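Local coordinates for protein phosphatidylserine synthase (Haemophilus influenzae, PDB 3HSI) that is a phosphatidylserine synthase of the phospholipase D superfamily, with two sequence regions of the PLD family in one chain, at residues Lys169-Arg174 with Thr362-Gly367; Leu58-Asp63 with Ala157-Val162; Pro131-Glu136 with Ala221-Leu226; Ala36-Gln41 with Leu153-Ser158. One frame throughout, in Å; residues are numbered along the deposited sequence.

From the N terminus, helix 35-48 is the first part to be closed upon: interaction 4 brings strand 151-155 back against it. Interaction 2 starts later, in the loop after strand 52-56, and ends on the same stretch, sharing A157 and S158, so one turn faces both helix and loop. Interaction 3 opens between, at residues 131-136, and closes on helix 216-229; it crosses the other three and touches none, its centre about 28 Å from that of interaction 1. Interaction 1 is in series with 2 and 4, and spans 188 residues to tie strand 171-179 to residues 362-367. It touches both: R171 N meets V162 O, and R174 O meets S155 OG.

Interaction 1. Residues Lys169-Arg174 with Thr362-Gly367; sequences KYRYDR and TYHLKG
R171 slants across T362 and on over H364, its side chain running straight from CG to NE. R171 CB starts 3.4 Å from T362 OG1; the anti chi1 (-174°) then sends CG past the same oxygen at 3.2 Å. NE runs by H364 CB and has a hydrogen-bond partner in the hydroxyl of Y163. At the tip the branches part: R171 NH1 donates to T362 OG1 at 3.0 Å within the guanidinium plane, while NH2 makes a salt bridge to D312. H364 CB sits over the centre of one guanidinium face, and the imidazole is turned 31° from it. The backbones pair as parallel strands, R171 beside T362 and Y172 beside Y363, with T362 N bonded to Y170 O, Y172 N to T362 O and H364 N to Y172 O. The pairing with strand 362-363 leads straight into H364-L365-K366, which fits the HxK signature of the phospholipase D superfamily. D173 OD2 accepts from H364 ND1 at 2.9 Å, nearly along the carboxylate C-O axis, and OD1 takes R174 N; together they restrain the carboxylate's rotation. On the face bearing Y172, its CD2 packs 3.8 Å from L365 CD1. R174, bent at chi3, sends NH1 to K366 O in a weak bond of 3.3 Å, while NH2 is held by a salt bridge to E411.

Interaction 2. Residues Leu58-Asp63 with Ala157-Val162; sequences LYWQKD and ASINNV
Y59 and I159 begin a short run of backbone bonds between two loops that travel in nearly the same direction. I159 N donates almost straight to Y59 O at 3.3 Å, and I159 O in turn receives Q61 N at 2.8 Å, which bridges W60 with I159. Upstream, Y59 N makes a weak bond to S158 OG, and a water accepts from L58 N while donating weakly to A157 O. Downstream, D63 OD2 takes N161 N at 2.8 Å on its syn side, 35° out of the carboxylate plane. The other oxygen, OD1, caps G66 N at the start of helix 64-79. The two loops follow strands 52-56 and 151-155 of one sheet, the second lying in the phospholipase D active-site motif region, so D63 joins that region to the N terminus of the helix. Two CH-pi contacts account for the aromatic part. S158 CB stands over the centre of the Y59 ring, 3.8 Å from the centroid; chi1 of 59°, with CG between the backbone N and carbonyl carbon, swings the ring over S158. I159 lies alongside W60 with CG2 over the five-membered ring, and W60 NE1 is bonded to G66 O. Among the flat polar groups, the D63 carboxylate and N161 amide stack with planes 7° apart, N161 OD1 3.4 Å from D63 CG. The N161 amide is anchored beyond, OD1 by A65 N and ND2 by E64. N160 ND2 lies at the Y59 ring edge, near its hydroxyl but too poorly angled to bond, while OD1 takes Y163 N.

Interaction 3. Residues Pro131-Glu136 with Ala221-Leu226; sequences PINTRE and AYRKDL
R223 reaches from its helix to I132, where NH1 donates to I132 O at 2.9 Å in the one hydrogen bond between the two segments, and is also bonded to L389 O. The carbonyl lies in the guanidinium plane, but the donor stands 40° above the carbonyl's own plane. Chi1 near trans (175°) and a fully extended chain carry the guanidinium to I132, and R223 CD passes I132 O at 3.2 Å. Flat-group packing follows: N133 ND2 lies over one guanidinium face, toward its rim, the planes 17° apart and ND2 3.4 Å from R223 CZ. That ND2 is bonded to F138 O, while OD1 takes T134 N and forms a weak bond to R388 of the second subunit. The loop after strand 127-130 thus packs on helix 216-229 close to the subunit interface. The apolar contacts centre on I132. I132 CD1 touches L226 CD2 at 4.2 Å and Y222 CE2 at 4.3 Å. At the Y222 ring edge, P131 O comes to 3.4 Å of CD2, and the ring's hydroxyl is bonded to L195 O.

Interaction 4. Residues Ala36-Gln41 with Leu153-Ser158; sequences AEFKTQ and LYSGAS
F38 points its ring from the helix at L153, S155 and A157; the trans chi1 (177°) holds it out toward the strand. The three side chains meet different parts of the ring. L153 crosses the phenyl at a slant, its CG near the ring plane at the rim and its CD2 3.7 Å from F38 CE1. A157 meets the rim on the CE2 side, its CB 3.5 Å from F38 CE2. Between them S155 CB approaches F38 CE1 at 4.0 Å, while its OG lies above the ring plane, displaced toward the rim. Y175, on the neighbouring strand 171-179, stacks with the same phenyl. This is helix-on-sheet packing of an alpha/beta domain: helix 36-41 runs over strand 153-155 with their N-to-C directions 145° apart, nearer antiparallel than parallel, the two axes 10.8 Å apart at their closest, and the strand belongs to the phospholipase D active-site motif region. Alternation along the strand turns L153 and S155 to the helix and Y154 away from it. Past S155 the chain bends in an ST turn, S155 OG, itself bonded to R174 O, accepting A157 N at 3.1 Å, which brings the A157 methyl round to the ring. One turn along the helix, Q41 CB rests 4.3 Å from L153 CD2, and its amide oxygen OE1 is bonded to K177 NZ.

Interaction 1. Residues Lys169-Arg174 with Thr362-Gly367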
# COMPACT_ATOMS: atom_id res chain seq x y z
N LYS C 169 -2.84 -8.72 -34.33
CA LYS C 169 -3.18 -8.98 -32.95
C LYS C 169 -4.11 -7.94 -32.38
O LYS C 169 -4.05 -6.76 -32.74
CB LYS C 169 -1.92 -9.08 -32.08
N TYR C 170 -4.98 -8.38 -31.46
CA TYR C 170 -5.79 -7.47 -30.69
C TYR C 170 -5.86 -7.89 -29.23
O TYR C 170 -5.50 -9.04 -28.84
CB TYR C 170 -7.21 -7.28 -31.30
CG TYR C 170 -8.03 -8.53 -31.21
CD1 TYR C 170 -8.91 -8.72 -30.13
CD2 TYR C 170 -7.92 -9.56 -32.18
CE1 TYR C 170 -9.66 -9.89 -30.01
CE2 TYR C 170 -8.68 -10.72 -32.08
CZ TYR C 170 -9.55 -10.88 -30.98
OH TYR C 170 -10.30 -12.03 -30.82
N ARG C 171 -6.28 -6.92 -28.43
CA ARG C 171 -6.52 -7.05 -27.01
C ARG C 171 -7.99 -6.65 -26.83
O ARG C 171 -8.38 -5.51 -27.13
CB ARG C 171 -5.59 -6.09 -26.25
CG ARG C 171 -5.63 -6.20 -24.74
CD ARG C 171 -4.37 -5.64 -24.18
NE ARG C 171 -4.39 -5.58 -22.73
CZ ARG C 171 -4.27 -6.66 -21.94
NH1 ARG C 171 -4.14 -7.87 -22.49
NH2 ARG C 171 -4.25 -6.53 -20.62
N TYR C 172 -8.80 -7.61 -26.39
CA TYR C 172 -10.27 -7.52 -26.37
C TYR C 172 -10.75 -6.70 -25.19
O TYR C 172 -10.32 -6.91 -24.05
CB TYR C 172 -10.87 -8.93 -26.32
CG TYR C 172 -12.33 -9.11 -26.74
CD1 TYR C 172 -12.93 -8.29 -27.71
CD2 TYR C 172 -13.09 -10.16 -26.20
CE1 TYR C 172 -14.26 -8.49 -28.12
CE2 TYR C 172 -14.41 -10.38 -26.58
CZ TYR C 172 -14.99 -9.54 -27.55
OH TYR C 172 -16.28 -9.78 -27.93
N ASP C 173 -11.60 -5.72 -25.47
CA ASP C 173 -12.23 -4.97 -24.40
C ASP C 173 -13.73 -4.81 -24.75
O ASP C 173 -14.23 -5.41 -25.74
CB ASP C 173 -11.51 -3.60 -24.21
CG ASP C 173 -11.48 -3.13 -22.74
OD1 ASP C 173 -12.56 -2.86 -22.20
OD2 ASP C 173 -10.40 -3.03 -22.13
N ARG C 174 -14.43 -4.00 -23.94
CA ARG C 174 -15.81 -3.63 -24.24
C ARG C 174 -15.89 -2.17 -24.56
O ARG C 174 -15.08 -1.40 -24.08
CB ARG C 174 -16.71 -3.92 -23.06
CG ARG C 174 -17.01 -5.37 -22.88
CD ARG C 174 -17.77 -5.56 -21.59
NE ARG C 174 -19.15 -5.11 -21.69
CZ ARG C 174 -19.88 -4.68 -20.65
NH1 ARG C 174 -19.34 -4.63 -19.44
NH2 ARG C 174 -21.14 -4.35 -20.82
N THR C 362 -5.19 -11.21 -26.78
CA THR C 362 -5.30 -11.16 -25.33
C THR C 362 -6.67 -10.64 -24.88
O THR C 362 -7.45 -10.04 -25.67
CB THR C 362 -4.18 -10.36 -24.69
OG1 THR C 362 -4.21 -9.05 -25.24
CG2 THR C 362 -2.76 -11.01 -24.94
N TYR C 363 -6.94 -10.87 -23.61
CA TYR C 363 -8.24 -10.60 -23.05
C TYR C 363 -8.17 -9.55 -21.96
O TYR C 363 -7.51 -9.74 -20.99
CB TYR C 363 -8.81 -11.90 -22.50
CG TYR C 363 -10.16 -11.82 -21.84
CD1 TYR C 363 -11.31 -12.01 -22.58
CD2 TYR C 363 -10.28 -11.64 -20.44
CE1 TYR C 363 -12.54 -12.01 -21.99
CE2 TYR C 363 -11.53 -11.62 -19.83
CZ TYR C 363 -12.67 -11.82 -20.62
OH TYR C 363 -13.94 -11.80 -20.09
N HIS C 364 -8.91 -8.47 -22.13
CA HIS C 364 -8.94 -7.43 -21.12
C HIS C 364 -10.37 -6.92 -20.82
O HIS C 364 -10.55 -5.72 -20.65
CB HIS C 364 -8.09 -6.28 -21.61
CG HIS C 364 -7.73 -5.29 -20.55
ND1 HIS C 364 -8.16 -3.96 -20.59
CD2 HIS C 364 -6.99 -5.42 -19.42
CE1 HIS C 364 -7.68 -3.33 -19.53
NE2 HIS C 364 -6.98 -4.19 -18.80
N LEU C 365 -11.37 -7.80 -20.77
CA LEU C 365 -12.75 -7.35 -20.51
C LEU C 365 -13.04 -7.28 -19.02
O LEU C 365 -12.60 -8.13 -18.22
CB LEU C 365 -13.79 -8.30 -21.13
CG LEU C 365 -13.79 -8.64 -22.60
CD1 LEU C 365 -14.79 -9.77 -22.79
CD2 LEU C 365 -14.21 -7.50 -23.41
N LYS C 366 -13.78 -6.24 -18.66
CA LYS C 366 -14.29 -6.01 -17.30
C LYS C 366 -15.79 -5.72 -17.47
O LYS C 366 -16.19 -5.09 -18.45
CB LYS C 366 -13.64 -4.77 -16.67
CG LYS C 366 -12.11 -4.63 -16.80
CD LYS C 366 -11.75 -3.72 -17.94
CE LYS C 366 -10.25 -3.54 -18.05
NZ LYS C 366 -9.55 -2.84 -16.87
N GLY C 367 -16.59 -6.19 -16.53
CA GLY C 367 -18.02 -5.92 -16.50
C GLY C 367 -18.73 -6.66 -15.38
O GLY C 367 -18.23 -7.66 -14.83
O HOH W 1 -13.91 -4.00 -20.56

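Interaction 2. Residues Leu58-Asp63 with Ala157-Val162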
# COMPACT_ATOMS: atom_id res chain seq x y z
N LEU C 58 -5.39 5.13 -19.35
CA LEU C 58 -4.18 4.75 -18.62
C LEU C 58 -2.95 5.24 -19.41
O LEU C 58 -2.06 5.90 -18.87
CB LEU C 58 -4.11 3.25 -18.42
CG LEU C 58 -2.84 2.74 -17.68
CD1 LEU C 58 -2.64 3.40 -16.30
CD2 LEU C 58 -2.84 1.18 -17.55
N TYR C 59 -2.93 4.98 -20.71
CA TYR C 59 -1.83 5.47 -21.51
C TYR C 59 -2.22 5.69 -22.94
O TYR C 59 -3.26 5.23 -23.38
CB TYR C 59 -0.62 4.54 -21.41
CG TYR C 59 -0.83 3.11 -21.86
CD1 TYR C 59 -0.53 2.72 -23.16
CD2 TYR C 59 -1.27 2.13 -20.96
CE1 TYR C 59 -0.67 1.40 -23.56
CE2 TYR C 59 -1.43 0.81 -21.36
CZ TYR C 59 -1.13 0.45 -22.66
OH TYR C 59 -1.26 -0.85 -23.08
N TRP C 60 -1.37 6.42 -23.66
CA TRP C 60 -1.52 6.61 -25.07
C TRP C 60 -0.12 6.41 -25.65
O TRP C 60 0.78 7.23 -25.47
CB TRP C 60 -2.08 8.00 -25.32
CG TRP C 60 -2.34 8.34 -26.73
CD1 TRP C 60 -1.57 8.02 -27.82
CD2 TRP C 60 -3.42 9.14 -27.22
NE1 TRP C 60 -2.11 8.56 -28.96
CE2 TRP C 60 -3.25 9.25 -28.62
CE3 TRP C 60 -4.51 9.78 -26.61
CZ2 TRP C 60 -4.14 9.98 -29.42
CZ3 TRP C 60 -5.39 10.51 -27.41
CH2 TRP C 60 -5.21 10.58 -28.80
N GLN C 61 0.04 5.29 -26.35
CA GLN C 61 1.36 4.80 -26.75
C GLN C 61 1.85 5.43 -28.04
O GLN C 61 1.08 5.67 -28.97
CB GLN C 61 1.28 3.29 -26.92
CG GLN C 61 2.59 2.58 -27.16
CD GLN C 61 3.46 2.55 -25.90
OE1 GLN C 61 2.97 2.65 -24.78
NE2 GLN C 61 4.76 2.43 -26.10
N LYS C 62 3.15 5.65 -28.11
CA LYS C 62 3.79 6.15 -29.32
C LYS C 62 3.80 5.21 -30.56
O LYS C 62 4.50 5.50 -31.53
CB LYS C 62 5.24 6.52 -29.00
CG LYS C 62 6.00 5.37 -28.36
CD LYS C 62 7.48 5.68 -28.16
CE LYS C 62 8.25 4.34 -28.03
NZ LYS C 62 9.72 4.51 -28.15
N ASP C 63 3.10 4.09 -30.55
CA ASP C 63 3.22 3.16 -31.67
C ASP C 63 2.35 3.64 -32.86
O ASP C 63 1.91 4.79 -32.88
CB ASP C 63 2.86 1.74 -31.22
CG ASP C 63 1.44 1.65 -30.64
OD1 ASP C 63 0.63 2.57 -30.93
OD2 ASP C 63 1.13 0.66 -29.93
N ALA C 157 -10.17 0.31 -22.62
CA ALA C 157 -9.03 0.25 -23.56
C ALA C 157 -8.15 1.49 -23.49
O ALA C 157 -8.67 2.61 -23.35
CB ALA C 157 -9.53 0.09 -24.98
N SER C 158 -6.84 1.32 -23.60
CA SER C 158 -5.93 2.46 -23.83
C SER C 158 -5.70 2.60 -25.33
O SER C 158 -6.34 1.89 -26.11
CB SER C 158 -4.60 2.24 -23.15
OG SER C 158 -4.74 2.31 -21.76
N ILE C 159 -4.82 3.53 -25.73
CA ILE C 159 -4.51 3.75 -27.14
C ILE C 159 -3.15 3.13 -27.43
O ILE C 159 -2.12 3.66 -27.02
CB ILE C 159 -4.49 5.26 -27.55
CG1 ILE C 159 -5.76 5.99 -27.10
CG2 ILE C 159 -4.26 5.44 -29.06
CD1 ILE C 159 -6.97 5.70 -27.96
N ASN C 160 -3.17 1.98 -28.10
CA ASN C 160 -1.96 1.38 -28.70
C ASN C 160 -2.41 0.40 -29.79
O ASN C 160 -3.62 0.24 -29.99
CB ASN C 160 -1.09 0.68 -27.63
CG ASN C 160 -1.73 -0.55 -27.07
OD1 ASN C 160 -2.77 -0.98 -27.55
ND2 ASN C 160 -1.11 -1.13 -26.04
N ASN C 161 -1.47 -0.26 -30.45
CA ASN C 161 -1.78 -1.22 -31.53
C ASN C 161 -2.78 -2.32 -31.18
O ASN C 161 -3.75 -2.57 -31.92
CB ASN C 161 -0.49 -1.87 -32.08
CG ASN C 161 0.40 -0.88 -32.83
OD1 ASN C 161 -0.05 0.15 -33.32
ND2 ASN C 161 1.69 -1.20 -32.91
N VAL C 162 -2.54 -3.02 -30.07
CA VAL C 162 -3.42 -4.14 -29.76
C VAL C 162 -4.86 -3.74 -29.42
O VAL C 162 -5.80 -4.33 -29.94
CB VAL C 162 -2.78 -5.23 -28.81
CG1 VAL C 162 -1.65 -5.94 -29.57
CG2 VAL C 162 -2.28 -4.63 -27.48
O HOH W 2 -7.42 3.35 -20.44

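Interaction 3. Residues Pro131-Glu136 with Ala221-Leu226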
# COMPACT_ATOMS: atom_id res chain seq x y z
N PRO C 131 -0.89 12.18 -11.67
CA PRO C 131 -0.30 11.21 -10.72
C PRO C 131 -1.25 10.86 -9.56
O PRO C 131 -1.56 11.72 -8.72
CB PRO C 131 0.92 11.94 -10.20
CG PRO C 131 0.56 13.47 -10.35
CD PRO C 131 -0.68 13.58 -11.23
N ILE C 132 -1.65 9.59 -9.49
CA ILE C 132 -2.63 9.13 -8.50
C ILE C 132 -1.93 8.76 -7.18
O ILE C 132 -2.57 8.58 -6.14
CB ILE C 132 -3.46 7.98 -9.08
CG1 ILE C 132 -4.36 8.53 -10.21
CG2 ILE C 132 -4.28 7.27 -7.99
CD1 ILE C 132 -5.22 9.75 -9.77
N ASN C 133 -0.62 8.65 -7.22
CA ASN C 133 0.17 8.46 -6.00
C ASN C 133 1.58 8.83 -6.36
O ASN C 133 1.87 9.08 -7.54
CB ASN C 133 0.09 7.03 -5.46
CG ASN C 133 0.13 6.98 -3.94
OD1 ASN C 133 0.82 7.78 -3.31
ND2 ASN C 133 -0.61 6.06 -3.36
N THR C 134 2.45 8.85 -5.36
CA THR C 134 3.83 9.31 -5.50
C THR C 134 4.72 8.29 -6.20
O THR C 134 5.80 8.63 -6.69
CB THR C 134 4.44 9.66 -4.12
OG1 THR C 134 4.47 8.48 -3.31
CG2 THR C 134 3.65 10.73 -3.39
N ARG C 135 4.25 7.05 -6.24
CA ARG C 135 4.87 5.94 -6.96
C ARG C 135 3.80 5.15 -7.69
O ARG C 135 2.74 4.83 -7.12
CB ARG C 135 5.61 5.01 -5.99
CG ARG C 135 7.10 5.33 -5.93
CD ARG C 135 7.56 5.52 -4.52
NE ARG C 135 8.88 6.15 -4.45
CZ ARG C 135 9.24 7.07 -3.54
NH1 ARG C 135 8.37 7.48 -2.61
NH2 ARG C 135 10.48 7.58 -3.56
N GLU C 136 4.10 4.82 -8.95
CA GLU C 136 3.19 4.05 -9.80
C GLU C 136 2.55 2.85 -9.09
O GLU C 136 1.36 2.62 -9.22
CB GLU C 136 3.91 3.62 -11.09
CG GLU C 136 2.97 2.99 -12.11
CD GLU C 136 3.56 2.84 -13.52
OE1 GLU C 136 4.70 3.28 -13.77
OE2 GLU C 136 2.86 2.26 -14.39
N ALA C 221 -1.18 15.59 -1.31
CA ALA C 221 -2.36 16.44 -1.12
C ALA C 221 -3.43 16.27 -2.23
O ALA C 221 -4.63 16.31 -1.99
CB ALA C 221 -1.95 17.92 -1.02
N TYR C 222 -2.99 16.07 -3.45
CA TYR C 222 -3.95 15.88 -4.54
C TYR C 222 -4.73 14.58 -4.39
O TYR C 222 -5.92 14.55 -4.62
CB TYR C 222 -3.22 15.86 -5.85
CG TYR C 222 -4.01 15.43 -7.05
CD1 TYR C 222 -5.00 16.25 -7.59
CD2 TYR C 222 -3.69 14.24 -7.72
CE1 TYR C 222 -5.69 15.86 -8.76
CE2 TYR C 222 -4.35 13.86 -8.88
CZ TYR C 222 -5.34 14.68 -9.40
OH TYR C 222 -5.99 14.30 -10.56
N ARG C 223 -4.02 13.50 -4.03
CA ARG C 223 -4.64 12.18 -3.94
C ARG C 223 -5.67 12.26 -2.83
O ARG C 223 -6.82 11.88 -3.01
CB ARG C 223 -3.60 11.09 -3.60
CG ARG C 223 -4.18 9.70 -3.36
CD ARG C 223 -3.07 8.67 -2.97
NE ARG C 223 -3.67 7.40 -2.54
CZ ARG C 223 -4.01 6.40 -3.35
NH1 ARG C 223 -3.81 6.47 -4.65
NH2 ARG C 223 -4.59 5.34 -2.84
N LYS C 224 -5.24 12.77 -1.68
CA LYS C 224 -6.10 12.88 -0.52
C LYS C 224 -7.36 13.69 -0.81
O LYS C 224 -8.46 13.30 -0.44
CB LYS C 224 -5.32 13.48 0.64
CG LYS C 224 -5.91 13.14 1.98
CD LYS C 224 -4.86 13.37 3.03
CE LYS C 224 -5.46 13.84 4.32
NZ LYS C 224 -5.76 15.27 4.19
N ASP C 225 -7.20 14.80 -1.52
CA ASP C 225 -8.34 15.63 -1.87
C ASP C 225 -9.28 14.92 -2.84
O ASP C 225 -10.49 14.93 -2.65
CB ASP C 225 -7.87 16.99 -2.43
CG ASP C 225 -9.01 17.99 -2.60
OD1 ASP C 225 -9.87 18.11 -1.70
OD2 ASP C 225 -9.06 18.69 -3.62
N LEU C 226 -8.73 14.30 -3.87
CA LEU C 226 -9.54 13.62 -4.87
C LEU C 226 -10.29 12.41 -4.28
O LEU C 226 -11.48 12.19 -4.55
CB LEU C 226 -8.66 13.20 -6.03
CG LEU C 226 -9.34 12.59 -7.26
CD1 LEU C 226 -10.27 13.57 -7.93
CD2 LEU C 226 -8.26 12.13 -8.20

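Interaction 4. Residues Ala36-Gln41 with Leu153-Ser158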
# COMPACT_ATOMS: atom_id res chain seq x y z
N ALA C 36 -11.72 -3.29 -33.73
CA ALA C 36 -11.67 -2.63 -35.02
C ALA C 36 -12.78 -1.59 -35.12
O ALA C 36 -12.51 -0.49 -35.56
CB ALA C 36 -11.75 -3.66 -36.19
N GLU C 37 -14.00 -1.94 -34.71
CA GLU C 37 -15.11 -0.97 -34.59
C GLU C 37 -14.76 0.21 -33.67
O GLU C 37 -15.06 1.37 -33.96
CB GLU C 37 -16.39 -1.64 -34.06
CG GLU C 37 -17.12 -2.47 -35.08
CD GLU C 37 -18.47 -3.03 -34.60
OE1 GLU C 37 -19.06 -2.57 -33.58
OE2 GLU C 37 -18.94 -3.96 -35.30
N PHE C 38 -14.13 -0.11 -32.55
CA PHE C 38 -13.71 0.89 -31.59
C PHE C 38 -12.75 1.91 -32.23
O PHE C 38 -12.95 3.12 -32.11
CB PHE C 38 -13.04 0.16 -30.39
CG PHE C 38 -12.48 1.07 -29.33
CD1 PHE C 38 -13.28 2.07 -28.72
CD2 PHE C 38 -11.18 0.90 -28.88
CE1 PHE C 38 -12.75 2.91 -27.69
CE2 PHE C 38 -10.63 1.73 -27.89
CZ PHE C 38 -11.41 2.73 -27.28
N LYS C 39 -11.70 1.42 -32.89
CA LYS C 39 -10.83 2.26 -33.67
C LYS C 39 -11.61 3.11 -34.68
O LYS C 39 -11.40 4.31 -34.81
CB LYS C 39 -9.80 1.43 -34.42
CG LYS C 39 -8.83 2.33 -35.20
CD LYS C 39 -7.78 1.57 -35.95
CE LYS C 39 -6.97 2.51 -36.77
NZ LYS C 39 -6.04 1.75 -37.67
N THR C 40 -12.53 2.50 -35.41
CA THR C 40 -13.30 3.25 -36.39
C THR C 40 -14.14 4.37 -35.74
O THR C 40 -14.16 5.49 -36.24
CB THR C 40 -14.16 2.29 -37.17
OG1 THR C 40 -13.30 1.24 -37.62
CG2 THR C 40 -14.81 3.00 -38.39
N GLN C 41 -14.80 4.05 -34.63
CA GLN C 41 -15.57 5.04 -33.89
C GLN C 41 -14.73 6.22 -33.37
O GLN C 41 -15.09 7.36 -33.60
CB GLN C 41 -16.41 4.41 -32.75
CG GLN C 41 -17.74 3.84 -33.21
CD GLN C 41 -18.48 4.73 -34.19
OE1 GLN C 41 -18.74 5.89 -33.92
NE2 GLN C 41 -18.80 4.19 -35.35
N LEU C 153 -17.69 7.92 -25.38
CA LEU C 153 -17.21 6.60 -25.77
C LEU C 153 -16.49 6.01 -24.56
O LEU C 153 -15.45 6.50 -24.16
CB LEU C 153 -16.30 6.69 -27.00
CG LEU C 153 -15.88 5.39 -27.70
CD1 LEU C 153 -17.09 4.56 -28.16
CD2 LEU C 153 -14.96 5.67 -28.91
N TYR C 154 -17.09 4.99 -23.96
CA TYR C 154 -16.57 4.45 -22.71
C TYR C 154 -15.96 3.07 -22.96
O TYR C 154 -16.59 2.21 -23.59
CB TYR C 154 -17.66 4.38 -21.65
CG TYR C 154 -17.13 4.12 -20.25
CD1 TYR C 154 -16.86 5.18 -19.37
CD2 TYR C 154 -16.88 2.81 -19.80
CE1 TYR C 154 -16.35 4.94 -18.09
CE2 TYR C 154 -16.37 2.56 -18.54
CZ TYR C 154 -16.11 3.63 -17.68
OH TYR C 154 -15.60 3.38 -16.43
N SER C 155 -14.75 2.85 -22.44
CA SER C 155 -14.06 1.58 -22.61
C SER C 155 -12.89 1.45 -21.66
O SER C 155 -12.26 2.45 -21.27
CB SER C 155 -13.51 1.46 -24.03
OG SER C 155 -12.88 0.20 -24.17
N GLY C 156 -12.55 0.21 -21.33
CA GLY C 156 -11.36 -0.04 -20.50
C GLY C 156 -10.05 0.11 -21.29
O GLY C 156 -8.97 0.07 -20.72
N ALA C 157 -10.17 0.31 -22.62
CA ALA C 157 -9.03 0.25 -23.56
C ALA C 157 -8.15 1.49 -23.49
O ALA C 157 -8.67 2.61 -23.35
CB ALA C 157 -9.53 0.09 -24.98
N SER C 158 -6.84 1.32 -23.60
CA SER C 158 -5.93 2.46 -23.83
C SER C 158 -5.70 2.60 -25.33
O SER C 158 -6.34 1.89 -26.11
CB SER C 158 -4.60 2.24 -23.15
OG SER C 158 -4.74 2.31 -21.76